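Local coordinates for periplasmic binding protein/LacI transcriptional regulator (Alkaliphilus metalliredigens, PDB 3CTP) that binds a pentulose sugar, beta-D-xylulofuranose, between two lobes and, as in other LacI-family regulators, probably controls transcription by binding DNA, at residues A[72-77]-A[265-270]; A[239-244]-A[269-274]. One frame throughout, in Å; residues are numbered along the deposited sequence.

Contact 1. Residues A[72-77]-A[265-270]; sequences NPFFNQ and GFDNSF. With XLF (beta-D-xylulofuranose), chain C.
Pro73 lays its CB over one face of the Phe270 ring, 3.9 Å from the ring centroid, a CH-pi contact displaced toward the rim. With CG set between its backbone N and carbonyl carbon (chi1 72°), the Phe270 ring lies against helix 73-88, where Asn76 OD1 meets its edge in plane while Asn76 ND2 is hydrogen-bonded to Ile70 O. Gln77, extended beyond CG, accepts Phe270 N at OE1 (2.9 Å), with the donor tilted 29° from the carbonyl plane. The looser side lies at the partly exposed Gln77 and Asn268, where a water joins Gln77 NE2 to Asn268 O. Beside the sugar, an internal water donates to Asn72 OD1 and Asp267 OD2 and accepts from Ser269 OG, linking the segments where Asn72 and Asp267 do not bond directly. The sugar itself ties them: Asp267 OD1 accepts from its O2 (2.6 Å), Asp267 OD2 accepts from its O1 (2.6 Å), and Asn72 ND2 donates to that same O1 (2.8 Å). Asn72 also N-caps the helix, OD1 accepting from Phe74 N. The Phe74 ring has Asp267 OD1 over one face, the ring and carboxylate planes 26° apart. The helix start thus meets the loop after strand 262-264, with Ile241 of helix 240-252 against Pro73 and Ile286 of helix 286-302 against Phe74 and Gln77.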
loop_
_atom_site.group_PDB
_atom_site.type_symbol
_atom_site.label_atom_id
_atom_site.label_comp_id
_atom_site.label_asym_id
_atom_site.label_seq_id
_atom_site.Cartn_x
_atom_site.Cartn_y
_atom_site.Cartn_z
ATOM N N ASN A 72 -2.882 -0.278 -3.729
ATOM C CA ASN A 72 -3.775 -1.409 -3.412
ATOM C C ASN A 72 -2.970 -2.485 -2.689
ATOM O O ASN A 72 -1.983 -2.988 -3.231
ATOM C CB ASN A 72 -4.345 -1.941 -4.738
ATOM C CG ASN A 72 -5.255 -3.130 -4.542
ATOM O OD1 ASN A 72 -5.249 -3.794 -3.487
ATOM N ND2 ASN A 72 -6.078 -3.409 -5.573
ATOM N N PRO A 73 -3.346 -2.781 -1.438
ATOM C CA PRO A 73 -2.611 -3.762 -0.645
ATOM C C PRO A 73 -2.314 -5.033 -1.390
ATOM O O PRO A 73 -1.248 -5.605 -1.228
ATOM C CB PRO A 73 -3.578 -4.045 0.518
ATOM C CG PRO A 73 -4.175 -2.690 0.767
ATOM C CD PRO A 73 -4.450 -2.168 -0.655
ATOM N N PHE A 74 -3.234 -5.495 -2.226
ATOM C CA PHE A 74 -2.984 -6.765 -2.910
ATOM C C PHE A 74 -1.728 -6.639 -3.790
ATOM O O PHE A 74 -0.885 -7.545 -3.847
ATOM C CB PHE A 74 -4.183 -7.142 -3.810
ATOM C CG PHE A 74 -3.916 -8.378 -4.645
ATOM C CD1 PHE A 74 -4.019 -9.631 -4.067
ATOM C CD2 PHE A 74 -3.511 -8.256 -5.963
ATOM C CE1 PHE A 74 -3.734 -10.785 -4.824
ATOM C CE2 PHE A 74 -3.213 -9.388 -6.738
ATOM C CZ PHE A 74 -3.325 -10.655 -6.151
ATOM N N PHE A 75 -1.585 -5.518 -4.483
ATOM C CA PHE A 75 -0.416 -5.411 -5.361
ATOM C C PHE A 75 0.878 -5.171 -4.597
ATOM O O PHE A 75 1.951 -5.584 -5.075
ATOM C CB PHE A 75 -0.608 -4.346 -6.443
ATOM C CG PHE A 75 -1.583 -4.775 -7.495
ATOM C CD1 PHE A 75 -1.267 -5.831 -8.347
ATOM C CD2 PHE A 75 -2.812 -4.166 -7.596
ATOM C CE1 PHE A 75 -2.201 -6.274 -9.313
ATOM C CE2 PHE A 75 -3.745 -4.615 -8.537
ATOM C CZ PHE A 75 -3.431 -5.652 -9.404
ATOM N N ASN A 76 0.817 -4.507 -3.458
ATOM C CA ASN A 76 2.091 -4.426 -2.737
ATOM C C ASN A 76 2.484 -5.762 -2.123
ATOM O O ASN A 76 3.666 -6.099 -2.063
ATOM C CB ASN A 76 2.205 -3.224 -1.789
ATOM C CG ASN A 76 1.211 -3.219 -0.670
ATOM O OD1 ASN A 76 1.249 -4.113 0.191
ATOM N ND2 ASN A 76 0.392 -2.116 -0.563
ATOM N N GLN A 77 1.545 -6.568 -1.697
ATOM C CA GLN A 77 1.898 -7.890 -1.206
ATOM C C GLN A 77 2.388 -8.774 -2.331
ATOM O O GLN A 77 3.322 -9.467 -2.177
ATOM C CB GLN A 77 0.710 -8.561 -0.558
ATOM C CG GLN A 77 0.264 -7.905 0.754
ATOM C CD GLN A 77 -0.985 -8.517 1.325
ATOM O OE1 GLN A 77 -2.046 -7.985 1.198
ATOM N NE2 GLN A 77 -0.829 -9.609 1.986
ATOM N N GLY A 265 -15.714 -9.464 0.048
ATOM C CA GLY A 265 -14.785 -8.840 -0.920
ATOM C C GLY A 265 -14.085 -9.874 -1.791
ATOM O O GLY A 265 -14.620 -10.967 -2.046
ATOM N N PHE A 266 -12.874 -9.529 -2.255
ATOM C CA PHE A 266 -12.072 -10.474 -3.013
ATOM C C PHE A 266 -10.621 -10.070 -2.874
ATOM O O PHE A 266 -10.310 -8.886 -2.997
ATOM C CB PHE A 266 -12.446 -10.406 -4.508
ATOM C CG PHE A 266 -12.190 -11.689 -5.284
ATOM C CD1 PHE A 266 -13.259 -12.500 -5.664
ATOM C CD2 PHE A 266 -10.916 -12.028 -5.704
ATOM C CE1 PHE A 266 -13.046 -13.659 -6.410
ATOM C CE2 PHE A 266 -10.693 -13.186 -6.441
ATOM C CZ PHE A 266 -11.771 -14.012 -6.790
ATOM N N ASP A 267 -9.763 -11.062 -2.634
ATOM C CA ASP A 267 -8.294 -10.974 -2.640
ATOM C C ASP A 267 -7.677 -11.701 -1.435
ATOM O O ASP A 267 -6.639 -12.339 -1.558
ATOM C CB ASP A 267 -7.737 -9.557 -2.515
ATOM C CG ASP A 267 -7.864 -8.737 -3.787
ATOM O OD1 ASP A 267 -8.042 -9.311 -4.897
ATOM O OD2 ASP A 267 -7.714 -7.492 -3.660
ATOM N N ASN A 268 -8.274 -11.501 -0.263
ATOM C CA ASN A 268 -7.567 -11.750 1.003
ATOM C C ASN A 268 -6.274 -10.943 1.056
ATOM O O ASN A 268 -5.200 -11.482 1.342
ATOM C CB ASN A 268 -7.262 -13.235 1.218
ATOM C CG ASN A 268 -6.871 -13.525 2.666
ATOM O OD1 ASN A 268 -7.124 -12.708 3.555
ATOM N ND2 ASN A 268 -6.229 -14.680 2.902
ATOM N N SER A 269 -6.393 -9.642 0.812
ATOM C CA SER A 269 -5.268 -8.747 1.085
ATOM C C SER A 269 -5.317 -8.234 2.543
ATOM O O SER A 269 -6.314 -8.422 3.272
ATOM C CB SER A 269 -5.255 -7.573 0.106
ATOM O OG SER A 269 -6.358 -6.710 0.347
ATOM N N PHE A 270 -4.234 -7.610 2.997
ATOM C CA PHE A 270 -4.163 -7.371 4.427
ATOM C C PHE A 270 -5.216 -6.411 4.947
ATOM O O PHE A 270 -5.528 -6.411 6.138
ATOM C CB PHE A 270 -2.741 -6.942 4.853
ATOM C CG PHE A 270 -2.340 -5.547 4.428
ATOM C CD1 PHE A 270 -2.822 -4.440 5.115
ATOM C CD2 PHE A 270 -1.392 -5.356 3.412
ATOM C CE1 PHE A 270 -2.423 -3.115 4.764
ATOM C CE2 PHE A 270 -0.976 -4.054 3.053
ATOM C CZ PHE A 270 -1.503 -2.930 3.734
HETATM O O4 XLF C . -7.901 -6.924 -11.188
HETATM C C4 XLF C . -8.371 -7.440 -9.940
HETATM C C5 XLF C . -9.134 -6.324 -9.243
HETATM O O5 XLF C . -8.307 -5.900 -8.154
HETATM C C3 XLF C . -7.208 -7.744 -9.009
HETATM O O3 XLF C . -7.008 -9.155 -8.853
HETATM C C2 XLF C . -7.671 -7.103 -7.730
HETATM O O2 XLF C . -8.638 -7.936 -7.058
HETATM C C1 XLF C . -6.527 -6.750 -6.802
HETATM O O1 XLF C . -7.042 -6.035 -5.669
HETATM O O HOH W 1 -7.197 -5.416 -2.060
HETATM O O HOH W 2 -3.314 -10.950 3.170
#

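Contact 2. Residues A[239-244]-A[269-274]; sequences NDIAAA and SFIGEL. With XLF (beta-D-xylulofuranose), chain C.
Ile271 and Asp240 carry most of this contact, which joins two helix starts in one lobe of a periplasmic-binding-protein-like fold. Helix 240-252 follows strand 234-237 of the parallel sheet, and the short helix 271-274 follows the loop after the neighbouring strand 262-264. Ile271 faces the longer helix with both branches. Its CG2 rests on Asp240 CB at 3.8 Å, while CG1, anti to the backbone N (chi1 -168°), reaches Ala244 CB at 4.0 Å and Ile241 CD1 at 4.1 Å. The two isoleucine side chains cross at about a right angle. Asp240, Ile241 and Ala244, about one turn of helix 240-252, together form the surface that Ile271 meets. Asp240 adds the polar half. Its OD2 accepts from Ser269 N (3.0 Å) on the anti side of the carboxylate, 17° out of its plane, and takes a second bond from a water that also donates to Ser269 O. The other oxygen, OD1, accepts from Thr281 OG1, so this buried carboxylate is held at both oxygens. Ser269, third in buried surface, sets OG against Asp240 CB at 3.6 Å. Just before the longer helix, Asn239 is the N-cap, its OD1 accepting from Ala242 N in a nearly straight line with the carbonyl bond. Ile271 also packs on Ile271 of the second subunit, and Ile241 on Leu274 of that subunit. At the pocket end, Asn239 ND2 donates to sugar O5 at 3.1 Å, with an N-H...O angle of 168°.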
loop_
_atom_site.group_PDB
_atom_site.type_symbol
_atom_site.label_atom_id
_atom_site.label_comp_id
_atom_site.label_asym_id
_atom_site.label_seq_id
_atom_site.Cartn_x
_atom_site.Cartn_y
_atom_site.Cartn_z
ATOM N N ASN A 239 -13.098 -6.054 -4.943
ATOM C CA ASN A 239 -11.875 -6.405 -4.218
ATOM C C ASN A 239 -11.901 -5.875 -2.814
ATOM O O ASN A 239 -12.849 -5.181 -2.427
ATOM C CB ASN A 239 -10.586 -6.008 -4.981
ATOM C CG ASN A 239 -10.375 -4.527 -5.058
ATOM O OD1 ASN A 239 -10.969 -3.772 -4.306
ATOM N ND2 ASN A 239 -9.504 -4.085 -5.991
ATOM N N ASP A 240 -10.923 -6.289 -2.013
ATOM C CA ASP A 240 -10.964 -5.975 -0.593
ATOM C C ASP A 240 -10.772 -4.491 -0.305
ATOM O O ASP A 240 -11.406 -3.958 0.598
ATOM C CB ASP A 240 -9.912 -6.765 0.205
ATOM C CG ASP A 240 -10.230 -8.243 0.301
ATOM O OD1 ASP A 240 -11.369 -8.662 -0.001
ATOM O OD2 ASP A 240 -9.309 -8.997 0.714
ATOM N N ILE A 241 -9.880 -3.833 -1.047
ATOM C CA ILE A 241 -9.659 -2.393 -0.775
ATOM C C ILE A 241 -10.904 -1.570 -1.155
ATOM O O ILE A 241 -11.293 -0.647 -0.424
ATOM C CB ILE A 241 -8.329 -1.878 -1.416
ATOM C CG1 ILE A 241 -8.056 -0.426 -1.010
ATOM C CG2 ILE A 241 -8.335 -2.076 -2.912
ATOM C CD1 ILE A 241 -7.761 -0.278 0.472
ATOM N N ALA A 242 -11.566 -1.918 -2.257
ATOM C CA ALA A 242 -12.835 -1.248 -2.569
ATOM C C ALA A 242 -13.881 -1.570 -1.483
ATOM O O ALA A 242 -14.667 -0.720 -1.067
ATOM C CB ALA A 242 -13.326 -1.695 -3.952
ATOM N N ALA A 243 -13.901 -2.812 -1.011
ATOM C CA ALA A 243 -14.868 -3.166 0.059
ATOM C C ALA A 243 -14.640 -2.306 1.302
ATOM O O ALA A 243 -15.594 -1.921 1.978
ATOM C CB ALA A 243 -14.732 -4.657 0.453
ATOM N N ALA A 244 -13.375 -2.049 1.634
ATOM C CA ALA A 244 -13.066 -1.216 2.795
ATOM C C ALA A 244 -13.685 0.166 2.635
ATOM O O ALA A 244 -14.171 0.759 3.629
ATOM C CB ALA A 244 -11.528 -1.076 2.948
ATOM N N SER A 269 -6.393 -9.642 0.812
ATOM C CA SER A 269 -5.268 -8.747 1.085
ATOM C C SER A 269 -5.317 -8.234 2.543
ATOM O O SER A 269 -6.314 -8.422 3.272
ATOM C CB SER A 269 -5.255 -7.573 0.106
ATOM O OG SER A 269 -6.358 -6.710 0.347
ATOM N N PHE A 270 -4.234 -7.610 2.997
ATOM C CA PHE A 270 -4.163 -7.371 4.427
ATOM C C PHE A 270 -5.216 -6.411 4.947
ATOM O O PHE A 270 -5.528 -6.411 6.138
ATOM C CB PHE A 270 -2.741 -6.942 4.853
ATOM C CG PHE A 270 -2.340 -5.547 4.428
ATOM C CD1 PHE A 270 -2.822 -4.440 5.115
ATOM C CD2 PHE A 270 -1.392 -5.356 3.412
ATOM C CE1 PHE A 270 -2.423 -3.115 4.764
ATOM C CE2 PHE A 270 -0.976 -4.054 3.053
ATOM C CZ PHE A 270 -1.503 -2.930 3.734
ATOM N N ILE A 271 -5.792 -5.599 4.072
ATOM C CA ILE A 271 -6.758 -4.608 4.542
ATOM C C ILE A 271 -7.990 -5.263 5.155
ATOM O O ILE A 271 -8.638 -4.690 6.049
ATOM C CB ILE A 271 -7.146 -3.627 3.398
ATOM C CG1 ILE A 271 -7.915 -2.427 3.950
ATOM C CG2 ILE A 271 -7.942 -4.334 2.334
ATOM C CD1 ILE A 271 -7.016 -1.486 4.766
ATOM N N GLY A 272 -8.335 -6.456 4.693
ATOM C CA GLY A 272 -9.524 -7.144 5.225
ATOM C C GLY A 272 -9.387 -7.624 6.668
ATOM O O GLY A 272 -10.393 -7.783 7.388
ATOM N N GLU A 273 -8.150 -7.826 7.116
ATOM C CA GLU A 273 -7.902 -8.283 8.477
ATOM C C GLU A 273 -7.590 -7.095 9.366
ATOM O O GLU A 273 -7.843 -7.078 10.579
ATOM C CB GLU A 273 -6.758 -9.315 8.476
ATOM C CG GLU A 273 -6.468 -9.939 9.844
ATOM C CD GLU A 273 -7.715 -10.447 10.575
ATOM O OE1 GLU A 273 -8.404 -11.348 10.042
ATOM O OE2 GLU A 273 -7.994 -9.958 11.703
ATOM N N LEU A 274 -7.070 -6.054 8.749
ATOM C CA LEU A 274 -6.656 -4.904 9.491
ATOM C C LEU A 274 -7.873 -4.162 10.011
ATOM O O LEU A 274 -7.851 -3.673 11.149
ATOM C CB LEU A 274 -5.824 -4.006 8.575
ATOM C CG LEU A 274 -5.288 -2.754 9.224
ATOM C CD1 LEU A 274 -4.516 -3.118 10.469
ATOM C CD2 LEU A 274 -4.410 -2.069 8.205
HETATM O O4 XLF C . -7.901 -6.924 -11.188
HETATM C C4 XLF C . -8.371 -7.440 -9.940
HETATM C C5 XLF C . -9.134 -6.324 -9.243
HETATM O O5 XLF C . -8.307 -5.900 -8.154
HETATM C C3 XLF C . -7.208 -7.744 -9.009
HETATM O O3 XLF C . -7.008 -9.155 -8.853
HETATM C C2 XLF C . -7.671 -7.103 -7.730
HETATM O O2 XLF C . -8.638 -7.936 -7.058
HETATM C C1 XLF C . -6.527 -6.750 -6.802
HETATM O O1 XLF C . -7.042 -6.035 -5.669
HETATM O O HOH W 3 -8.868 -9.651 3.311
HETATM O O HOH W 1 -7.197 -5.416 -2.060
#

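In the fold
Both contacts are buried, and the loop after strand 262-264 is common to them: Ser269 touches both helix 73-88 and helix 240-252, while the Phe270 ring takes part only in contact 1. Contact 1 is the larger and joins parts far apart in sequence across the sugar cleft; aromatic rings, side-chain amides, the Asp267 carboxylate, waters and sugar hydroxyls do the work. Contact 2 lies within one lobe, where aliphatic packing lies beside a single carboxylate. Asp240 also lies against the loop of contact 1, its oxygens close to Phe266 N and Asn268 N. One water is common to both contacts, the sugar is touched by both, and each reaches the second subunit.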